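Local coordinates for protein transcriptional regulator URE2 (Saccharomyces cerevisiae, PDB 1K0D) that binds glutathione and reduces peroxides with it, and represses nitrogen-utilization genes by sequestering GATA transcriptional activators in the cytoplasm, at residues V34-V37 against L38-G42; G103-L107 against W108-L112; T244-M247 against M248-P251. One frame throughout, in Å; residues are numbered along the deposited sequence.

In the fold
All three contacts are local, each made by one continuous stretch of chain, but their settings differ. Contact 1 is the most buried: the last turns of helix 29-40 in the thioredoxin-like domain, joined by regular helical bonds and paired aliphatic side chains. Contact 2, in the loop between helices 87-102 and 112-142, is partly buried and rests on beta-turn geometry and a proline. Contact 3 ends helix 238-248 in the C-terminal domain, with Arg249 exposed, Lys245 partly so and Met247 buried. Contact 1 meets both others: Glu40 and Leu41 pack on Leu107, and Glu40 OE1 forms a salt bridge with Arg250 NE at 2.7 Å, a link between the N-terminal and C-terminal domains.

Contact 1 (V34-V37 against L38-G42); sequences VAIV and LSELG
Val37 and Leu41, one helical turn apart, lie side by side with their side chains pointing the same way, touching through Val37 CG1, 3.6 Å from Leu41 CD1. Val37 sets CG1 anti to its backbone N (chi1 175°), which places that methyl beside the carbonyl carbon. Leu41 lies over the preceding turn: its CG is 3.2 Å from Val37 O, the oxygen that accepts the Leu41 N-H. A second pair, turned round the helix from the first, is also side by side: Val34 CG1 lies 4.0 Å from Leu38 CD2. These pairs belong to the C-terminal half of helix 29-40, the helix of the beta-alpha-beta unit between strands 20-24 and 45-49 in the GST thioredoxin-like domain. Both pairs touch helix 87-102, Val34 at Ile90, Val37 at Leu91, Leu38 and Leu41 at Leu94, and Leu38 also meets Tyr45 of strand 45-49. At the nearest atoms, the side chain of Val34 is about 4 Å from that of Ser87, a glutathione-binding residue, and about 7 Å from the bound glutathione. Successive i to i+4 bonds hold the backbone: Leu38 N to Val34 O is 2.8 Å (161° at the hydrogen), Leu41 N to Val37 O 3.0 Å. Gly42, at positive phi (78°), closes the helix in a Schellman motif. Ser39 OG bonds to Ala252 O, and Glu40 OE1 is held by the Arg250 salt bridge.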
loop_
_atom_site.group_PDB
_atom_site.type_symbol
_atom_site.label_atom_id
_atom_site.label_comp_id
_atom_site.label_asym_id
_atom_site.label_seq_id
_atom_site.Cartn_x
_atom_site.Cartn_y
_atom_site.Cartn_z
ATOM N N VAL B 34 -7.781 -8.070 -7.609
ATOM C CA VAL B 34 -8.574 -8.705 -6.566
ATOM C C VAL B 34 -9.336 -9.892 -7.153
ATOM O O VAL B 34 -9.436 -10.936 -6.526
ATOM C CB VAL B 34 -9.580 -7.705 -5.921
ATOM C CG1 VAL B 34 -10.496 -8.441 -4.968
ATOM C CG2 VAL B 34 -8.818 -6.608 -5.146
ATOM N N ALA B 35 -9.868 -9.725 -8.362
ATOM C CA ALA B 35 -10.606 -10.800 -9.021
ATOM C C ALA B 35 -9.704 -12.025 -9.144
ATOM O O ALA B 35 -10.130 -13.147 -8.891
ATOM C CB ALA B 35 -11.078 -10.347 -10.407
ATOM N N ILE B 36 -8.451 -11.800 -9.519
ATOM C CA ILE B 36 -7.492 -12.888 -9.655
ATOM C C ILE B 36 -7.299 -13.675 -8.353
ATOM O O ILE B 36 -7.372 -14.905 -8.350
ATOM C CB ILE B 36 -6.124 -12.353 -10.130
ATOM C CG1 ILE B 36 -6.208 -11.986 -11.616
ATOM C CG2 ILE B 36 -5.036 -13.394 -9.881
ATOM C CD1 ILE B 36 -4.956 -11.368 -12.164
ATOM N N VAL B 37 -7.065 -12.977 -7.246
ATOM C CA VAL B 37 -6.860 -13.667 -5.973
ATOM C C VAL B 37 -8.145 -14.333 -5.501
ATOM O O VAL B 37 -8.124 -15.419 -4.929
ATOM C CB VAL B 37 -6.343 -12.699 -4.893
ATOM C CG1 VAL B 37 -6.253 -13.410 -3.536
ATOM C CG2 VAL B 37 -4.981 -12.172 -5.315
ATOM N N LEU B 38 -9.262 -13.660 -5.738
ATOM C CA LEU B 38 -10.574 -14.182 -5.378
ATOM C C LEU B 38 -10.763 -15.513 -6.138
ATOM O O LEU B 38 -11.206 -16.522 -5.581
ATOM C CB LEU B 38 -11.639 -13.163 -5.816
ATOM C CG LEU B 38 -12.797 -12.673 -4.935
ATOM C CD1 LEU B 38 -12.427 -12.606 -3.458
ATOM C CD2 LEU B 38 -13.216 -11.291 -5.450
ATOM N N SER B 39 -10.406 -15.507 -7.421
ATOM C CA SER B 39 -10.551 -16.695 -8.243
ATOM C C SER B 39 -9.571 -17.800 -7.869
ATOM O O SER B 39 -9.960 -18.957 -7.764
ATOM C CB SER B 39 -10.402 -16.332 -9.720
ATOM O OG SER B 39 -10.296 -17.502 -10.505
ATOM N N GLU B 40 -8.305 -17.446 -7.657
ATOM C CA GLU B 40 -7.293 -18.435 -7.293
ATOM C C GLU B 40 -7.610 -19.153 -5.978
ATOM O O GLU B 40 -7.318 -20.338 -5.823
ATOM C CB GLU B 40 -5.912 -17.770 -7.192
ATOM C CG GLU B 40 -5.153 -17.647 -8.518
ATOM C CD GLU B 40 -4.629 -18.994 -9.052
ATOM O OE1 GLU B 40 -4.099 -19.023 -10.186
ATOM O OE2 GLU B 40 -4.740 -20.018 -8.340
ATOM N N LEU B 41 -8.209 -18.435 -5.033
ATOM C CA LEU B 41 -8.537 -19.013 -3.737
ATOM C C LEU B 41 -9.860 -19.761 -3.732
ATOM O O LEU B 41 -10.237 -20.345 -2.719
ATOM C CB LEU B 41 -8.561 -17.921 -2.661
ATOM C CG LEU B 41 -7.208 -17.248 -2.419
ATOM C CD1 LEU B 41 -7.382 -16.076 -1.476
ATOM C CD2 LEU B 41 -6.224 -18.253 -1.850
ATOM N N GLY B 42 -10.566 -19.743 -4.860
ATOM C CA GLY B 42 -11.839 -20.442 -4.940
ATOM C C GLY B 42 -13.004 -19.713 -4.296
ATOM O O GLY B 42 -14.041 -20.310 -4.023
#

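Contact 2 (G103-L107 against W108-L112); sequences GNPLL and WSDDL
Positive phi at Leu107 (60°) turns the chain so that Trp108 comes back beside Pro105, and chi1 of -173° at Trp108 then sets its CG anti to the backbone N. The indole is thereby carried away from the turn, leaving Trp108 CB as the part of the side chain nearest the proline, 4.2 Å from Pro105 CB, which lies oblique to the indole plane. Residues Pro105 to Trp108 form a type II beta turn, closed by Trp108 N donating to Pro105 O at 2.9 Å; the bond is bent (142° at the hydrogen), and the donor stands above the carbonyl plane. Lys211 NZ hydrogen-bonds to Trp108 O and weakly to Pro105 O. Pro105 is also the centre of an inverse gamma turn. On the next residues Pro105 packs by its ring carbons, CB 3.7 Å from Ser109 N and CG 3.9 Å from Asp110 OD2. Ser109 OG accepts from Asp111 N at 3.2 Å, an ST turn. Asp111, just before helix 112-142, is its N-cap, and its OD2 accepts from Asp114 N. The indole enters between the helices flanking this loop, touching Val95 of helix 87-102 and Ile118 of helix 112-142.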
loop_
_atom_site.group_PDB
_atom_site.type_symbol
_atom_site.label_atom_id
_atom_site.label_comp_id
_atom_site.label_asym_id
_atom_site.label_seq_id
_atom_site.Cartn_x
_atom_site.Cartn_y
_atom_site.Cartn_z
ATOM N N GLY B 103 -6.339 -23.935 6.936
ATOM C CA GLY B 103 -5.083 -24.360 7.532
ATOM C C GLY B 103 -3.979 -24.410 6.484
ATOM O O GLY B 103 -2.826 -24.739 6.779
ATOM N N ASN B 104 -4.335 -24.080 5.246
ATOM C CA ASN B 104 -3.382 -24.083 4.135
ATOM C C ASN B 104 -3.173 -22.640 3.650
ATOM O O ASN B 104 -4.107 -21.994 3.167
ATOM C CB ASN B 104 -3.932 -24.959 3.007
ATOM C CG ASN B 104 -2.960 -25.117 1.856
ATOM O OD1 ASN B 104 -1.759 -24.883 1.999
ATOM N ND2 ASN B 104 -3.477 -25.539 0.707
ATOM N N PRO B 105 -1.943 -22.115 3.783
ATOM C CA PRO B 105 -1.636 -20.743 3.361
ATOM C C PRO B 105 -1.416 -20.583 1.861
ATOM O O PRO B 105 -0.346 -20.163 1.427
ATOM C CB PRO B 105 -0.384 -20.421 4.164
ATOM C CG PRO B 105 0.338 -21.743 4.143
ATOM C CD PRO B 105 -0.770 -22.740 4.426
ATOM N N LEU B 106 -2.435 -20.913 1.077
ATOM C CA LEU B 106 -2.348 -20.812 -0.377
ATOM C C LEU B 106 -2.006 -19.368 -0.779
ATOM O O LEU B 106 -2.618 -18.426 -0.281
ATOM C CB LEU B 106 -3.689 -21.223 -0.990
ATOM C CG LEU B 106 -3.720 -21.915 -2.354
ATOM C CD1 LEU B 106 -5.171 -22.000 -2.827
ATOM C CD2 LEU B 106 -2.882 -21.150 -3.361
ATOM N N LEU B 107 -1.029 -19.209 -1.670
ATOM C CA LEU B 107 -0.592 -17.894 -2.149
ATOM C C LEU B 107 -0.092 -17.014 -0.996
ATOM O O LEU B 107 0.064 -15.801 -1.146
ATOM C CB LEU B 107 -1.753 -17.173 -2.846
ATOM C CG LEU B 107 -2.515 -17.862 -3.982
ATOM C CD1 LEU B 107 -3.693 -16.999 -4.385
ATOM C CD2 LEU B 107 -1.597 -18.088 -5.168
ATOM N N TRP B 108 0.192 -17.635 0.141
ATOM C CA TRP B 108 0.598 -16.894 1.329
ATOM C C TRP B 108 1.652 -17.726 2.063
ATOM O O TRP B 108 2.356 -18.531 1.446
ATOM C CB TRP B 108 -0.670 -16.693 2.178
ATOM C CG TRP B 108 -0.613 -15.806 3.406
ATOM C CD1 TRP B 108 -1.211 -16.063 4.612
ATOM C CD2 TRP B 108 -0.011 -14.512 3.529
ATOM N NE1 TRP B 108 -1.021 -15.015 5.470
ATOM C CE2 TRP B 108 -0.289 -14.048 4.837
ATOM C CE3 TRP B 108 0.730 -13.698 2.668
ATOM C CZ2 TRP B 108 0.150 -12.807 5.302
ATOM C CZ3 TRP B 108 1.168 -12.460 3.129
ATOM C CH2 TRP B 108 0.876 -12.027 4.436
ATOM N N SER B 109 1.766 -17.533 3.371
ATOM C CA SER B 109 2.722 -18.298 4.156
ATOM C C SER B 109 2.358 -18.231 5.628
ATOM O O SER B 109 1.856 -17.210 6.103
ATOM C CB SER B 109 4.135 -17.758 3.959
ATOM O OG SER B 109 5.072 -18.511 4.716
ATOM N N ASP B 110 2.604 -19.321 6.342
ATOM C CA ASP B 110 2.317 -19.377 7.767
ATOM C C ASP B 110 3.540 -18.916 8.559
ATOM O O ASP B 110 3.527 -18.910 9.787
ATOM C CB ASP B 110 1.947 -20.805 8.177
ATOM C CG ASP B 110 2.950 -21.834 7.677
ATOM O OD1 ASP B 110 4.173 -21.610 7.817
ATOM O OD2 ASP B 110 2.515 -22.875 7.144
ATOM N N ASP B 111 4.589 -18.526 7.841
ATOM C CA ASP B 111 5.841 -18.075 8.447
ATOM C C ASP B 111 5.967 -16.541 8.433
ATOM O O ASP B 111 5.899 -15.915 7.370
ATOM C CB ASP B 111 7.009 -18.710 7.692
ATOM C CG ASP B 111 8.355 -18.243 8.193
ATOM O OD1 ASP B 111 8.705 -18.551 9.352
ATOM O OD2 ASP B 111 9.071 -17.567 7.423
ATOM N N LEU B 112 6.148 -15.950 9.615
ATOM C CA LEU B 112 6.276 -14.497 9.753
ATOM C C LEU B 112 7.321 -13.908 8.819
ATOM O O LEU B 112 7.082 -12.883 8.184
ATOM C CB LEU B 112 6.634 -14.114 11.196
ATOM C CG LEU B 112 5.515 -13.913 12.227
ATOM C CD1 LEU B 112 4.689 -15.178 12.380
ATOM C CD2 LEU B 112 6.135 -13.526 13.567
#

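Contact 3 (T244-M247 against M248-P251); sequences TKHM and MRRP
Helix 238-248 gives out here: Met248 N still bonds to Thr244 O at 2.9 Å (157° at the hydrogen), but Arg249 N has only weak bonds, to Lys245 O and His246 O, and Arg250 N reaches three residues back to Met247 O at 3.1 Å. The Arg249 side chain folds back over this last turn. A chi1 of -57° puts Arg249 CG 3.0 Å from Lys245 O, and the extended chain from CG to NE carries the guanidinium on so that this oxygen lies over one of its faces. Arg249 NH2 meets the aliphatic start of the lysine, 3.6 Å from Lys245 CB, while the like-charged Lys245 NZ, bonded to Tyr241 OH, stays 5.0 Å from Arg249 NH2. The imidazole of His246 stands nearly perpendicular to the guanidinium (planes 86° apart), its ND1 4.1 Å from Arg249 NH1 in an oblique approach. On another side of the helix, Thr244 and Met248 lie side by side, Thr244 CG2 4.1 Å from Met248 CG; the same CG comes 3.1 Å from Thr244 O. Arg250 takes the N-cap position of helix 251-258. Around this corner of the C-terminal domain, Met247 packs on Val220 and on Leu217 of helix 214-217, Met248 spans helices 220-223 and 251-258 through Val220 and Leu257, and the end of Arg250 has its partner in Glu40 of helix 29-40, the helix that links strands 20-24 and 45-49.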
loop_
_atom_site.group_PDB
_atom_site.type_symbol
_atom_site.label_atom_id
_atom_site.label_comp_id
_atom_site.label_asym_id
_atom_site.label_seq_id
_atom_site.Cartn_x
_atom_site.Cartn_y
_atom_site.Cartn_z
ATOM N N THR B 244 5.433 -13.413 -15.815
ATOM C CA THR B 244 4.065 -13.006 -16.114
ATOM C C THR B 244 3.352 -14.050 -16.970
ATOM O O THR B 244 2.172 -14.329 -16.759
ATOM C CB THR B 244 4.028 -11.662 -16.872
ATOM O OG1 THR B 244 4.894 -10.726 -16.223
ATOM C CG2 THR B 244 2.608 -11.095 -16.881
ATOM N N LYS B 245 4.059 -14.629 -17.939
ATOM C CA LYS B 245 3.441 -15.643 -18.795
ATOM C C LYS B 245 3.074 -16.909 -18.038
ATOM O O LYS B 245 2.060 -17.541 -18.331
ATOM C CB LYS B 245 4.342 -15.985 -19.986
ATOM C CG LYS B 245 4.197 -15.002 -21.141
ATOM C CD LYS B 245 2.735 -14.878 -21.556
ATOM C CE LYS B 245 2.554 -13.969 -22.765
ATOM N NZ LYS B 245 3.107 -14.569 -24.015
ATOM N N HIS B 246 3.893 -17.291 -17.066
ATOM C CA HIS B 246 3.583 -18.475 -16.284
ATOM C C HIS B 246 2.255 -18.236 -15.577
ATOM O O HIS B 246 1.392 -19.106 -15.547
ATOM C CB HIS B 246 4.667 -18.740 -15.238
ATOM C CG HIS B 246 5.800 -19.587 -15.729
ATOM N ND1 HIS B 246 5.625 -20.885 -16.160
ATOM C CD2 HIS B 246 7.128 -19.340 -15.810
ATOM C CE1 HIS B 246 6.798 -21.401 -16.482
ATOM N NE2 HIS B 246 7.727 -20.484 -16.279
ATOM N N MET B 247 2.085 -17.038 -15.025
ATOM C CA MET B 247 0.859 -16.708 -14.302
ATOM C C MET B 247 -0.361 -16.580 -15.219
ATOM O O MET B 247 -1.453 -17.028 -14.870
ATOM C CB MET B 247 1.060 -15.417 -13.489
ATOM C CG MET B 247 2.169 -15.518 -12.426
ATOM S SD MET B 247 2.164 -14.157 -11.220
ATOM C CE MET B 247 3.230 -12.962 -12.061
ATOM N N MET B 248 -0.169 -15.976 -16.388
ATOM C CA MET B 248 -1.250 -15.804 -17.353
ATOM C C MET B 248 -1.809 -17.132 -17.885
ATOM O O MET B 248 -2.892 -17.155 -18.456
ATOM C CB MET B 248 -0.776 -14.946 -18.536
ATOM C CG MET B 248 -0.485 -13.489 -18.198
ATOM S SD MET B 248 -1.972 -12.459 -18.114
ATOM C CE MET B 248 -2.603 -12.947 -16.539
ATOM N N ARG B 249 -1.079 -18.231 -17.697
ATOM C CA ARG B 249 -1.548 -19.532 -18.175
ATOM C C ARG B 249 -2.372 -20.290 -17.140
ATOM O O ARG B 249 -2.946 -21.337 -17.447
ATOM C CB ARG B 249 -0.370 -20.411 -18.601
ATOM C CG ARG B 249 0.501 -19.777 -19.661
ATOM C CD ARG B 249 1.498 -20.757 -20.241
ATOM N NE ARG B 249 2.351 -20.085 -21.217
ATOM C CZ ARG B 249 3.562 -19.605 -20.953
ATOM N NH1 ARG B 249 4.082 -19.733 -19.737
ATOM N NH2 ARG B 249 4.242 -18.977 -21.903
ATOM N N ARG B 250 -2.431 -19.774 -15.916
ATOM C CA ARG B 250 -3.197 -20.438 -14.864
ATOM C C ARG B 250 -4.701 -20.246 -15.067
ATOM O O ARG B 250 -5.176 -19.135 -15.323
ATOM C CB ARG B 250 -2.772 -19.907 -13.492
ATOM C CG ARG B 250 -1.280 -20.088 -13.198
ATOM C CD ARG B 250 -0.928 -19.497 -11.854
ATOM N NE ARG B 250 -1.690 -20.133 -10.781
ATOM C CZ ARG B 250 -1.315 -21.241 -10.146
ATOM N NH1 ARG B 250 -0.178 -21.849 -10.468
ATOM N NH2 ARG B 250 -2.076 -21.733 -9.181
ATOM N N PRO B 251 -5.475 -21.330 -14.956
ATOM C CA PRO B 251 -6.923 -21.228 -15.143
ATOM C C PRO B 251 -7.596 -20.133 -14.319
ATOM O O PRO B 251 -8.330 -19.294 -14.864
ATOM C CB PRO B 251 -7.413 -22.623 -14.770
ATOM C CG PRO B 251 -6.303 -23.488 -15.264
ATOM C CD PRO B 251 -5.071 -22.738 -14.772
#